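Local coordinates for protein TatD-related deoxyribonuclease (Thermotoga maritima, PDB 1J6O) that probably hydrolyses DNA as a metal-dependent nuclease of the TatD family, which has a TIM-barrel fold, at residues L134-H139 against S155-R160; V99-T104 against V123-L128; L20-F25 against C215-P220; T16-H21 against E42-V47; H164-D169 against F181-G186. All blocks are in the same frame, centred on the assembly; numbering follows the deposited sequence.

The five contacts illustrate how a TIM barrel divides its labour between stable packing and site building. Contact 4 and contact 5 set segments carrying predicted metal ligands against strand 41-47 and strand 181-185, respectively; both are buried and mix backbone hydrogen bonds with side chains over ring faces. Contact 2, also buried, packs strand 98-107 on helix 115-132 largely through apolar groups and one amide, and holds the predicted ligand Glu-103. Contact 1, only partly buried, shares this strand-helix neighbourhood, touches contact 2 directly, and relies on a backbone bond and prolines. Contact 3, likewise partly buried, joins loops beyond the first and last strands by aromatic packing and shares Leu-20 and His-21 with contact 4.

Contact 1: residues L134-H139 against S155-R160; sequences LPLVVH and SLPEKR
The start of a barrel strand is pinned here to the loop that leads into the next one: Leu-136 opens strand 136-141, and Arg-160 immediately precedes strand 161-163. The amide N of Leu-136 donates to Arg-160 O over 2.9 Å, an almost straight bond with 170° at the hydrogen. One residue earlier, Pro-135 CA makes a CH···O contact with Lys-159 O at 3.3 Å. Pro-157 turns its ring to the same strand end, and its CG presses on Leu-134 O at 3.0 Å, a tight fit. With CG of Leu-136 beside its own backbone N (chi1 -73°), the leucine branch reaches toward the 155-160 loop, crossing the proline ring at about a right angle. Its CD1 lies 4.1 Å from Pro-157 CD and, more loosely, 4.4 Å from Leu-156 CD2. The guanidinium of Arg-160 turns back edge-on to its own loop, NH1 making a weak bond to Pro-157 O, while Lys-159 NZ reaches Arg-261 O. Ala-129 of helix 115-132 packs against both Leu-136 and Pro-157. The pairing continues along the strand as Leu-136 and Val-138 bond to Val-162, the parallel ladder of a TIM barrel, here starting at its N-terminal end.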
# COMPACT_ATOMS: atom_id res chain seq x y z
N LEU A 134 4.15 10.92 -9.14
CA LEU A 134 3.65 10.38 -7.87
C LEU A 134 3.99 8.88 -7.83
O LEU A 134 3.97 8.20 -8.85
CB LEU A 134 2.13 10.53 -7.77
CG LEU A 134 1.56 11.93 -7.54
CD1 LEU A 134 0.02 11.86 -7.58
CD2 LEU A 134 2.06 12.50 -6.19
N PRO A 135 4.32 8.35 -6.64
CA PRO A 135 4.66 6.93 -6.49
C PRO A 135 3.40 6.10 -6.68
O PRO A 135 2.28 6.60 -6.53
CB PRO A 135 5.21 6.86 -5.06
CG PRO A 135 4.50 7.92 -4.35
CD PRO A 135 4.52 9.07 -5.36
N LEU A 136 3.58 4.85 -7.06
CA LEU A 136 2.48 3.95 -7.28
C LEU A 136 2.28 3.01 -6.10
O LEU A 136 3.24 2.61 -5.47
CB LEU A 136 2.74 3.10 -8.54
CG LEU A 136 2.61 3.83 -9.87
CD1 LEU A 136 3.58 3.27 -10.91
CD2 LEU A 136 1.16 3.72 -10.34
N VAL A 137 1.01 2.71 -5.81
CA VAL A 137 0.63 1.81 -4.73
C VAL A 137 0.09 0.67 -5.62
O VAL A 137 -1.02 0.75 -6.12
CB VAL A 137 -0.48 2.43 -3.86
CG1 VAL A 137 -1.14 1.38 -3.01
CG2 VAL A 137 0.16 3.50 -2.97
N VAL A 138 0.90 -0.38 -5.78
CA VAL A 138 0.56 -1.53 -6.62
C VAL A 138 0.04 -2.78 -5.96
O VAL A 138 0.56 -3.24 -4.94
CB VAL A 138 1.79 -1.90 -7.50
CG1 VAL A 138 1.44 -3.00 -8.53
CG2 VAL A 138 2.31 -0.66 -8.21
N HIS A 139 -1.01 -3.33 -6.56
CA HIS A 139 -1.65 -4.54 -6.07
C HIS A 139 -1.36 -5.63 -7.09
O HIS A 139 -1.65 -5.46 -8.26
CB HIS A 139 -3.16 -4.30 -6.00
CG HIS A 139 -3.97 -5.53 -5.71
ND1 HIS A 139 -4.33 -5.89 -4.43
CD2 HIS A 139 -4.50 -6.46 -6.53
CE1 HIS A 139 -5.06 -7.00 -4.48
NE2 HIS A 139 -5.18 -7.36 -5.74
N SER A 155 8.00 4.41 -18.59
CA SER A 155 8.56 5.51 -17.82
C SER A 155 7.92 5.65 -16.44
O SER A 155 6.88 6.30 -16.29
CB SER A 155 8.39 6.81 -18.61
OG SER A 155 9.04 7.90 -17.98
N LEU A 156 8.55 5.06 -15.43
CA LEU A 156 8.05 5.12 -14.06
C LEU A 156 8.41 6.40 -13.32
O LEU A 156 9.39 7.06 -13.64
CB LEU A 156 8.59 3.95 -13.27
CG LEU A 156 8.23 2.59 -13.85
CD1 LEU A 156 8.93 1.52 -13.05
CD2 LEU A 156 6.73 2.41 -13.81
N PRO A 157 7.62 6.75 -12.29
CA PRO A 157 7.90 7.96 -11.51
C PRO A 157 9.23 7.76 -10.80
O PRO A 157 9.62 6.62 -10.53
CB PRO A 157 6.74 8.01 -10.52
CG PRO A 157 5.69 7.13 -11.10
CD PRO A 157 6.45 6.03 -11.76
N GLU A 158 9.90 8.87 -10.48
CA GLU A 158 11.20 8.86 -9.78
C GLU A 158 11.13 7.87 -8.63
O GLU A 158 11.93 6.94 -8.54
CB GLU A 158 11.52 10.26 -9.24
CG GLU A 158 11.79 11.30 -10.33
CD GLU A 158 11.75 12.74 -9.81
OE1 GLU A 158 11.35 12.95 -8.64
OE2 GLU A 158 12.11 13.66 -10.57
N LYS A 159 10.19 8.10 -7.72
CA LYS A 159 9.98 7.23 -6.57
C LYS A 159 8.97 6.24 -7.14
O LYS A 159 7.80 6.55 -7.24
CB LYS A 159 9.32 8.00 -5.42
CG LYS A 159 10.10 9.18 -4.87
CD LYS A 159 10.79 8.80 -3.56
CE LYS A 159 11.62 9.95 -3.01
NZ LYS A 159 10.79 11.16 -2.83
N ARG A 160 9.43 5.06 -7.54
CA ARG A 160 8.55 4.05 -8.12
C ARG A 160 7.32 3.75 -7.27
O ARG A 160 6.17 3.82 -7.76
CB ARG A 160 9.35 2.77 -8.35
CG ARG A 160 10.68 3.04 -9.05
CD ARG A 160 10.72 2.41 -10.42
NE ARG A 160 12.01 2.63 -11.07
CZ ARG A 160 12.44 3.80 -11.53
NH1 ARG A 160 11.68 4.89 -11.41
NH2 ARG A 160 13.62 3.88 -12.13

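Contact 2: residues V99-T104 against V123-L128; sequences VAIGET and VEQIEL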
# COMPACT_ATOMS: atom_id res chain seq x y z
N VAL A 99 -0.87 11.63 -2.33
CA VAL A 99 0.56 11.34 -2.41
C VAL A 99 0.93 10.14 -3.26
O VAL A 99 2.10 9.77 -3.36
CB VAL A 99 1.12 11.10 -0.98
CG1 VAL A 99 0.90 12.35 -0.10
CG2 VAL A 99 0.37 9.93 -0.32
N ALA A 100 -0.07 9.53 -3.89
CA ALA A 100 0.23 8.37 -4.70
C ALA A 100 -0.95 8.04 -5.57
O ALA A 100 -2.03 8.59 -5.38
CB ALA A 100 0.53 7.16 -3.77
N ILE A 101 -0.71 7.17 -6.54
CA ILE A 101 -1.71 6.70 -7.48
C ILE A 101 -1.82 5.20 -7.18
O ILE A 101 -0.81 4.47 -7.20
CB ILE A 101 -1.31 6.88 -8.98
CG1 ILE A 101 -1.28 8.36 -9.36
CG2 ILE A 101 -2.36 6.16 -9.89
CD1 ILE A 101 -2.61 9.08 -9.23
N GLY A 102 -3.05 4.76 -6.89
CA GLY A 102 -3.33 3.37 -6.58
C GLY A 102 -4.53 3.39 -5.62
O GLY A 102 -4.88 4.46 -5.12
N GLU A 103 -5.10 2.25 -5.29
CA GLU A 103 -4.67 0.93 -5.73
C GLU A 103 -4.82 0.64 -7.22
O GLU A 103 -5.85 0.95 -7.83
CB GLU A 103 -5.44 -0.12 -4.90
CG GLU A 103 -4.65 -1.36 -4.60
CD GLU A 103 -5.28 -2.21 -3.51
OE1 GLU A 103 -5.85 -1.67 -2.53
OE2 GLU A 103 -5.19 -3.45 -3.64
N THR A 104 -3.77 0.09 -7.82
CA THR A 104 -3.80 -0.25 -9.25
C THR A 104 -2.92 -1.47 -9.44
O THR A 104 -1.99 -1.71 -8.67
CB THR A 104 -3.32 0.93 -10.15
OG1 THR A 104 -3.44 0.55 -11.53
CG2 THR A 104 -1.89 1.31 -9.85
N VAL A 123 -1.92 0.06 -17.00
CA VAL A 123 -0.98 0.84 -17.79
C VAL A 123 -1.34 2.32 -17.77
O VAL A 123 -0.48 3.18 -17.61
CB VAL A 123 -0.93 0.34 -19.26
CG1 VAL A 123 -0.21 1.36 -20.14
CG2 VAL A 123 -0.21 -1.00 -19.31
N GLU A 124 -2.61 2.64 -17.90
CA GLU A 124 -3.01 4.03 -17.89
C GLU A 124 -2.73 4.75 -16.57
O GLU A 124 -2.43 5.94 -16.57
CB GLU A 124 -4.48 4.14 -18.29
CG GLU A 124 -4.73 3.43 -19.63
CD GLU A 124 -6.06 3.75 -20.28
OE1 GLU A 124 -7.09 3.70 -19.59
OE2 GLU A 124 -6.08 4.03 -21.51
N GLN A 125 -2.80 4.02 -15.46
CA GLN A 125 -2.53 4.65 -14.16
C GLN A 125 -1.02 4.81 -13.94
O GLN A 125 -0.55 5.78 -13.32
CB GLN A 125 -3.18 3.85 -13.05
CG GLN A 125 -4.69 4.05 -13.06
CD GLN A 125 -5.40 3.24 -12.01
OE1 GLN A 125 -5.48 3.66 -10.85
NE2 GLN A 125 -5.91 2.08 -12.39
N ILE A 126 -0.25 3.84 -14.46
CA ILE A 126 1.19 3.91 -14.34
C ILE A 126 1.59 5.17 -15.12
O ILE A 126 2.43 5.95 -14.68
CB ILE A 126 1.85 2.68 -15.00
CG1 ILE A 126 1.61 1.45 -14.13
CG2 ILE A 126 3.32 2.94 -15.26
CD1 ILE A 126 2.06 0.15 -14.82
N GLU A 127 0.99 5.35 -16.31
CA GLU A 127 1.32 6.54 -17.12
C GLU A 127 0.94 7.83 -16.41
O GLU A 127 1.67 8.84 -16.49
CB GLU A 127 0.65 6.46 -18.50
CG GLU A 127 1.17 5.26 -19.25
CD GLU A 127 0.60 5.09 -20.65
OE1 GLU A 127 -0.64 5.18 -20.83
OE2 GLU A 127 1.40 4.84 -21.56
N LEU A 128 -0.19 7.82 -15.70
CA LEU A 128 -0.58 9.02 -14.98
C LEU A 128 0.41 9.31 -13.84
O LEU A 128 0.80 10.46 -13.62
CB LEU A 128 -1.99 8.87 -14.40
CG LEU A 128 -2.42 10.03 -13.50
CD1 LEU A 128 -2.55 11.32 -14.29
CD2 LEU A 128 -3.75 9.68 -12.87
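With CG of Gln-125 set beside its backbone N (chi1 -74°) and the chain extended beyond it, the amide reaches from the helix to Thr-104, whose OG1 lies anti to its own N (chi1 -177°), which turns it to the amide. The two side chains run antiparallel alongside one another. Thr-104 OG1 comes within 3.0 Å of Gln-125 NE2, yet the angle is too poor for a hydrogen bond; the amide is held instead by Val-73 N at OE1 and Val-121 O at NE2. Three residues earlier, Ile-101 supplies the apolar half. Its CG2 rests 4.0 Å from Gln-125 CB, and its CD1 meets Leu-128 CD2 at 3.9 Å, the two chains crossing at about a right angle. Past a cis peptide, Glu-103 points away from the helix, and its OE1 is hydrogen-bonded to His-17 NE2. The chemistry thus implies a division of segment 99-104: an apolar side with a buried amide lies under helix 115-132, and at the turn Glu-103 directs its carboxylate toward the predicted metal site.

Contact 3: residues L20-F25 against C215-P220; sequences LHFHQF and CPFLPP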
# COMPACT_ATOMS: atom_id res chain seq x y z
N LEU A 20 -9.63 3.31 5.69
CA LEU A 20 -10.41 3.78 6.84
C LEU A 20 -11.79 4.28 6.51
O LEU A 20 -12.66 4.37 7.40
CB LEU A 20 -9.60 4.84 7.60
CG LEU A 20 -8.34 4.29 8.28
CD1 LEU A 20 -7.36 5.44 8.64
CD2 LEU A 20 -8.75 3.52 9.52
N HIS A 21 -12.00 4.57 5.24
CA HIS A 21 -13.29 5.06 4.78
C HIS A 21 -14.27 3.94 4.45
O HIS A 21 -15.43 4.23 4.10
CB HIS A 21 -13.11 5.98 3.56
CG HIS A 21 -12.41 5.31 2.42
ND1 HIS A 21 -11.12 4.83 2.51
CD2 HIS A 21 -12.86 4.96 1.18
CE1 HIS A 21 -10.81 4.20 1.39
NE2 HIS A 21 -11.85 4.26 0.57
N PHE A 22 -13.85 2.68 4.56
CA PHE A 22 -14.74 1.57 4.28
C PHE A 22 -15.80 1.52 5.36
O PHE A 22 -15.59 2.02 6.49
CB PHE A 22 -13.98 0.25 4.22
CG PHE A 22 -13.22 0.03 2.92
CD1 PHE A 22 -13.08 1.05 1.98
CD2 PHE A 22 -12.69 -1.23 2.62
CE1 PHE A 22 -12.43 0.82 0.75
CE2 PHE A 22 -12.04 -1.46 1.39
CZ PHE A 22 -11.91 -0.43 0.47
N HIS A 23 -16.95 0.93 5.03
CA HIS A 23 -18.04 0.85 6.00
C HIS A 23 -17.75 0.11 7.31
O HIS A 23 -18.46 0.32 8.31
CB HIS A 23 -19.29 0.27 5.31
CG HIS A 23 -19.31 -1.22 5.21
ND1 HIS A 23 -19.65 -2.04 6.26
CD2 HIS A 23 -19.05 -2.05 4.16
CE1 HIS A 23 -19.60 -3.31 5.87
NE2 HIS A 23 -19.25 -3.34 4.60
N GLN A 24 -16.73 -0.75 7.33
CA GLN A 24 -16.41 -1.47 8.56
C GLN A 24 -15.92 -0.50 9.67
O GLN A 24 -15.83 -0.87 10.82
CB GLN A 24 -15.34 -2.54 8.31
CG GLN A 24 -15.87 -3.76 7.55
CD GLN A 24 -15.87 -3.56 6.06
OE1 GLN A 24 -15.47 -2.51 5.56
NE2 GLN A 24 -16.33 -4.57 5.33
N PHE A 25 -15.64 0.74 9.31
CA PHE A 25 -15.18 1.72 10.29
C PHE A 25 -16.25 2.79 10.54
O PHE A 25 -15.96 3.80 11.18
CB PHE A 25 -13.93 2.44 9.76
CG PHE A 25 -12.70 1.61 9.83
CD1 PHE A 25 -12.08 1.37 11.06
CD2 PHE A 25 -12.20 1.00 8.69
CE1 PHE A 25 -10.96 0.49 11.15
CE2 PHE A 25 -11.10 0.13 8.75
CZ PHE A 25 -10.47 -0.12 9.99
N CYS A 215 -6.08 -2.50 6.32
CA CYS A 215 -7.32 -2.52 7.11
C CYS A 215 -8.51 -2.10 6.23
O CYS A 215 -8.38 -1.19 5.40
CB CYS A 215 -7.20 -1.62 8.34
SG CYS A 215 -6.96 0.15 8.04
N PRO A 216 -9.71 -2.66 6.47
CA PRO A 216 -10.03 -3.65 7.51
C PRO A 216 -9.62 -5.09 7.25
O PRO A 216 -9.89 -5.97 8.07
CB PRO A 216 -11.55 -3.54 7.60
CG PRO A 216 -11.93 -3.44 6.11
CD PRO A 216 -10.90 -2.38 5.62
N PHE A 217 -8.96 -5.35 6.14
CA PHE A 217 -8.56 -6.71 5.81
C PHE A 217 -7.28 -7.29 6.49
O PHE A 217 -6.50 -6.54 7.07
CB PHE A 217 -8.30 -6.85 4.31
CG PHE A 217 -9.35 -6.24 3.42
CD1 PHE A 217 -10.68 -6.61 3.53
CD2 PHE A 217 -8.98 -5.26 2.50
CE1 PHE A 217 -11.66 -5.99 2.72
CE2 PHE A 217 -9.93 -4.66 1.70
CZ PHE A 217 -11.28 -5.02 1.81
N LEU A 218 -7.16 -8.61 6.41
CA LEU A 218 -6.02 -9.35 6.93
C LEU A 218 -5.37 -8.94 8.25
O LEU A 218 -4.22 -8.46 8.28
CB LEU A 218 -4.94 -9.28 5.86
CG LEU A 218 -5.39 -9.65 4.45
CD1 LEU A 218 -4.35 -9.20 3.39
CD2 LEU A 218 -5.60 -11.14 4.39
N PRO A 219 -6.07 -9.17 9.36
CA PRO A 219 -5.61 -8.83 10.71
C PRO A 219 -4.44 -9.73 11.08
O PRO A 219 -4.29 -10.81 10.50
CB PRO A 219 -6.84 -9.10 11.53
CG PRO A 219 -7.54 -10.26 10.77
CD PRO A 219 -7.42 -9.76 9.37
N PRO A 220 -3.54 -9.26 11.97
CA PRO A 220 -2.41 -10.13 12.35
C PRO A 220 -2.94 -11.26 13.23
O PRO A 220 -4.03 -11.16 13.82
CB PRO A 220 -1.44 -9.19 13.07
CG PRO A 220 -2.30 -8.09 13.58
CD PRO A 220 -3.34 -7.89 12.49
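The ring of Phe-25 turns its edge to the loop 215-220, with Cys-215 CB and Pro-216 N near its plane, while Leu-20 CD2 from its own segment sits 3.9 Å above the centre of one face. At that edge CZ lies 4.0 Å from Cys-215 CB, and CE2 lies 3.9 Å from Pro-216 CB. Another ring of segment 20-25, Phe-22, meets Phe-217: Phe-217 CZ approaches the Phe-22 edge, 3.7 Å from CE2, and the pair meets obliquely, planes at 69°. One face of Phe-217 carries Pro-216 CG, offset toward the rim. The ring of Pro-216, which follows a cis peptide, is surrounded by Phe-22, Gln-24 and Phe-25: its CD touches Phe-22 CD2 at 3.7 Å, and its CG meets Gln-24 OE1 at the same 3.7 Å. Bending of the glutamine at chi2 (84°) lays its amide across the proline. Cys-215 carries SG between its backbone N and carbonyl carbon, a position from which the sulfur contacts Leu-20 CD2 at 4.1 Å and forms an oblique sulfur-aromatic contact with Phe-25, 5.0 Å from the ring centroid. Arg-227 NH1 is hydrogen-bonded to Gln-24 O. His-19 and Asp-214, two predicted ligands of the first metal, lie stacked on Phe-22 and near Phe-217, respectively. Loops leaving the first and last strands thereby close together beside the site, at the C-terminal mouth typical of TIM-barrel active sites.

Contact 4: residues T16-H21 against E42-V47; sequences THAHLH and EFVVNV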
# COMPACT_ATOMS: atom_id res chain seq x y z
N THR A 16 1.17 2.14 5.46
CA THR A 16 1.16 2.60 4.06
C THR A 16 -0.00 2.11 3.20
O THR A 16 -0.03 2.37 1.99
CB THR A 16 2.48 2.22 3.34
OG1 THR A 16 2.63 0.80 3.35
CG2 THR A 16 3.70 2.86 4.02
N HIS A 17 -0.97 1.41 3.80
CA HIS A 17 -2.09 0.94 3.01
C HIS A 17 -3.30 0.73 3.89
O HIS A 17 -3.50 -0.35 4.44
CB HIS A 17 -1.72 -0.39 2.32
CG HIS A 17 -2.51 -0.67 1.07
ND1 HIS A 17 -2.02 -0.41 -0.19
CD2 HIS A 17 -3.75 -1.19 0.89
CE1 HIS A 17 -2.92 -0.76 -1.09
NE2 HIS A 17 -3.98 -1.23 -0.46
N ALA A 18 -4.13 1.76 4.02
CA ALA A 18 -5.32 1.64 4.85
C ALA A 18 -6.60 1.99 4.05
O ALA A 18 -6.51 2.65 3.03
CB ALA A 18 -5.19 2.57 6.01
N HIS A 19 -7.78 1.55 4.52
CA HIS A 19 -9.05 1.85 3.85
C HIS A 19 -9.98 2.24 5.01
O HIS A 19 -11.03 1.58 5.24
CB HIS A 19 -9.64 0.60 3.16
CG HIS A 19 -8.70 -0.06 2.19
ND1 HIS A 19 -8.40 0.49 0.96
CD2 HIS A 19 -8.04 -1.25 2.24
CE1 HIS A 19 -7.61 -0.33 0.29
NE2 HIS A 19 -7.39 -1.40 1.05
N LEU A 20 -9.63 3.31 5.69
CA LEU A 20 -10.41 3.78 6.84
C LEU A 20 -11.79 4.28 6.51
O LEU A 20 -12.66 4.37 7.40
CB LEU A 20 -9.60 4.84 7.60
CG LEU A 20 -8.34 4.29 8.28
CD1 LEU A 20 -7.36 5.44 8.64
CD2 LEU A 20 -8.75 3.52 9.52
N HIS A 21 -12.00 4.57 5.24
CA HIS A 21 -13.29 5.06 4.78
C HIS A 21 -14.27 3.94 4.45
O HIS A 21 -15.43 4.23 4.10
CB HIS A 21 -13.11 5.98 3.56
CG HIS A 21 -12.41 5.31 2.42
ND1 HIS A 21 -11.12 4.83 2.51
CD2 HIS A 21 -12.86 4.96 1.18
CE1 HIS A 21 -10.81 4.20 1.39
NE2 HIS A 21 -11.85 4.26 0.57
N GLU A 42 2.55 7.29 13.10
CA GLU A 42 2.91 8.63 12.63
C GLU A 42 1.97 9.18 11.55
O GLU A 42 1.63 10.37 11.56
CB GLU A 42 4.34 8.59 12.14
CG GLU A 42 4.89 9.91 11.75
CD GLU A 42 6.36 9.80 11.48
OE1 GLU A 42 7.10 9.41 12.42
OE2 GLU A 42 6.78 10.10 10.35
N PHE A 43 1.62 8.33 10.58
CA PHE A 43 0.69 8.74 9.52
C PHE A 43 0.27 7.50 8.79
O PHE A 43 0.83 6.41 9.01
CB PHE A 43 1.27 9.78 8.51
CG PHE A 43 2.32 9.24 7.54
CD1 PHE A 43 3.67 9.26 7.88
CD2 PHE A 43 1.96 8.78 6.26
CE1 PHE A 43 4.64 8.85 6.96
CE2 PHE A 43 2.92 8.37 5.35
CZ PHE A 43 4.25 8.39 5.68
N VAL A 44 -0.77 7.63 7.99
CA VAL A 44 -1.21 6.47 7.23
C VAL A 44 -1.50 6.93 5.82
O VAL A 44 -1.78 8.12 5.58
CB VAL A 44 -2.51 5.80 7.81
CG1 VAL A 44 -2.43 5.65 9.32
CG2 VAL A 44 -3.74 6.55 7.34
N VAL A 45 -1.40 6.00 4.87
CA VAL A 45 -1.68 6.35 3.49
C VAL A 45 -3.01 5.63 3.25
O VAL A 45 -3.04 4.40 3.25
CB VAL A 45 -0.64 5.81 2.52
CG1 VAL A 45 -1.11 6.13 1.07
CG2 VAL A 45 0.74 6.44 2.81
N ASN A 46 -4.08 6.40 3.10
CA ASN A 46 -5.43 5.85 2.89
C ASN A 46 -5.66 5.72 1.39
O ASN A 46 -5.65 6.68 0.65
CB ASN A 46 -6.44 6.76 3.55
CG ASN A 46 -7.67 6.02 3.93
OD1 ASN A 46 -7.65 5.20 4.86
ND2 ASN A 46 -8.74 6.28 3.21
N VAL A 47 -5.94 4.49 0.98
CA VAL A 47 -6.13 4.12 -0.41
C VAL A 47 -7.52 3.92 -0.99
O VAL A 47 -8.31 3.15 -0.45
CB VAL A 47 -5.33 2.81 -0.63
CG1 VAL A 47 -5.18 2.53 -2.10
CG2 VAL A 47 -3.93 2.92 0.02
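Ala-18 and Asn-46 form a parallel beta bridge, in which Ala-18 N donates to Val-45 O at 3.0 Å and Val-47 N to Ala-18 O at 2.8 Å. Beyond this bridge, side chains carry the contact. Asn-46 carries CG away from its backbone N (chi1 -153°), which brings OD1 to Leu-20 N at 2.9 Å; the donor lies in the carbonyl plane on a lone pair. The ND2 end binds Ser-57 OG, so the amide is gripped at both atoms. His-19 uses ND1 to bond Val-47 O over 3.0 Å, with the oxygen near the ring plane. The same oxygen lies at the edge of the His-21 ring, 3.3 Å from CE1. Val-47 CG2 sits over the centre of one face of His-17 in a CH-pi contact, 3.9 Å from the ring centroid. Both histidines of the family's HxH motif are predicted metal ligands. His-19 is held at both nitrogens, NE2 being hydrogen-bonded to Asp-214 OD1; His-17 NE2 is hydrogen-bonded to Glu-103 OE1. Strand 67-71 flanks strand 41-47 on its far side and Leu-211 pairs with Thr-16, while helix 51-61 packs on His-21 and helix 248-264 on Thr-16.

Contact 5: residues H164-D169 against F181-G186; sequences HAFSSD and FLLGIG
Leu-183 runs alongside Phe-166 with both side chains heading in one direction, the leucine roofing the aromatic ring. Leu-183 CD1 stands over the ring centre, 4.1 Å from the centroid and only 10° off the normal, in a CH-pi contact. Its other methyl, CD2, reaches past to Phe-166 CD1 at 3.8 Å. CG of Phe-166, extended directly away from the backbone N (chi1 -180°), carries the ring out beside the leucine. Ser-168 N covers the opposite face toward the rim, 3.5 Å above the plane, and Asp-169 O lies at the edge, so the phenyl group is sandwiched between the strand and its own loop. Where the two backbones meet, Phe-166 N donates to Gly-184 O at 3.0 Å. Gly-184 has no side chain to hold the chains apart, and its CA lies 4.3 Å from His-164 CA. Ala-165 N is also near Gly-184 O, but at a poor angle; it is bonded instead to Glu-212 OE1. Ala-165, in the left-handed backbone region, turns the loop here, with the His-164 side chain directed away from the strand. That predicted metal ligand bonds Glu-212 through ND1 and stacks on His-17. The contact thus closes the crossover from strand 161-163 through helix 170-179, whose Ala-173 packs on both Phe-166 and Leu-183, to strand 181-185, which Leu-183 in turn joins to Val-210 of strand 209-211.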
# COMPACT_ATOMS: atom_id res chain seq x y z
N HIS A 164 2.29 -3.45 -2.71
CA HIS A 164 1.64 -3.73 -1.44
C HIS A 164 1.28 -5.20 -1.18
O HIS A 164 1.06 -5.97 -2.11
CB HIS A 164 0.44 -2.78 -1.33
CG HIS A 164 -0.89 -3.44 -1.37
ND1 HIS A 164 -1.54 -3.86 -0.23
CD2 HIS A 164 -1.72 -3.72 -2.40
CE1 HIS A 164 -2.71 -4.38 -0.56
NE2 HIS A 164 -2.85 -4.30 -1.87
N ALA A 165 1.25 -5.58 0.09
CA ALA A 165 0.92 -6.96 0.50
C ALA A 165 1.68 -7.93 -0.40
O ALA A 165 1.10 -8.89 -0.94
CB ALA A 165 -0.59 -7.20 0.37
N PHE A 166 2.98 -7.69 -0.54
CA PHE A 166 3.84 -8.54 -1.37
C PHE A 166 3.59 -10.01 -1.03
O PHE A 166 3.72 -10.41 0.12
CB PHE A 166 5.32 -8.21 -1.16
CG PHE A 166 6.22 -9.05 -2.01
CD1 PHE A 166 6.34 -8.79 -3.36
CD2 PHE A 166 6.89 -10.13 -1.46
CE1 PHE A 166 7.14 -9.60 -4.18
CE2 PHE A 166 7.69 -10.95 -2.27
CZ PHE A 166 7.80 -10.67 -3.62
N SER A 167 3.27 -10.79 -2.05
CA SER A 167 2.99 -12.20 -1.85
C SER A 167 3.71 -13.21 -2.72
O SER A 167 3.16 -14.29 -2.99
CB SER A 167 1.48 -12.41 -1.99
OG SER A 167 1.04 -11.94 -3.27
N SER A 168 4.91 -12.89 -3.19
CA SER A 168 5.63 -13.85 -4.01
C SER A 168 6.86 -14.33 -3.25
O SER A 168 6.95 -14.19 -2.03
CB SER A 168 6.02 -13.24 -5.35
OG SER A 168 6.32 -14.28 -6.26
N ASP A 169 7.82 -14.91 -3.96
CA ASP A 169 9.03 -15.40 -3.28
C ASP A 169 10.20 -14.45 -3.41
O ASP A 169 10.07 -13.38 -3.99
CB ASP A 169 9.40 -16.79 -3.82
CG ASP A 169 9.66 -16.81 -5.32
OD1 ASP A 169 9.60 -15.74 -5.98
OD2 ASP A 169 9.94 -17.91 -5.84
N PHE A 181 11.09 -0.58 -6.50
CA PHE A 181 9.94 -0.60 -5.61
C PHE A 181 10.31 -1.12 -4.27
O PHE A 181 11.35 -1.76 -4.13
CB PHE A 181 8.87 -1.55 -6.15
CG PHE A 181 8.10 -0.99 -7.27
CD1 PHE A 181 8.55 -1.13 -8.58
CD2 PHE A 181 6.94 -0.28 -7.03
CE1 PHE A 181 7.83 -0.56 -9.64
CE2 PHE A 181 6.23 0.29 -8.06
CZ PHE A 181 6.67 0.16 -9.38
N LEU A 182 9.49 -0.80 -3.26
CA LEU A 182 9.70 -1.28 -1.91
C LEU A 182 8.54 -2.29 -1.79
O LEU A 182 7.61 -2.27 -2.61
CB LEU A 182 9.57 -0.16 -0.88
CG LEU A 182 10.98 0.24 -0.42
CD1 LEU A 182 11.74 0.84 -1.58
CD2 LEU A 182 10.91 1.20 0.76
N LEU A 183 8.61 -3.17 -0.81
CA LEU A 183 7.59 -4.20 -0.60
C LEU A 183 6.80 -3.99 0.69
O LEU A 183 7.37 -3.79 1.76
CB LEU A 183 8.26 -5.58 -0.55
CG LEU A 183 9.27 -5.83 -1.68
CD1 LEU A 183 9.87 -7.20 -1.49
CD2 LEU A 183 8.58 -5.74 -3.04
N GLY A 184 5.48 -4.06 0.56
CA GLY A 184 4.60 -3.89 1.71
C GLY A 184 4.36 -5.20 2.43
O GLY A 184 3.94 -6.21 1.85
N ILE A 185 4.65 -5.17 3.73
CA ILE A 185 4.51 -6.34 4.60
C ILE A 185 3.43 -6.01 5.62
O ILE A 185 3.49 -4.97 6.28
CB ILE A 185 5.83 -6.60 5.37
CG1 ILE A 185 6.99 -6.70 4.36
CG2 ILE A 185 5.71 -7.87 6.24
CD1 ILE A 185 6.81 -7.76 3.31
N GLY A 186 2.44 -6.89 5.71
CA GLY A 186 1.36 -6.67 6.65
C GLY A 186 1.04 -7.85 7.55
O GLY A 186 1.90 -8.67 7.86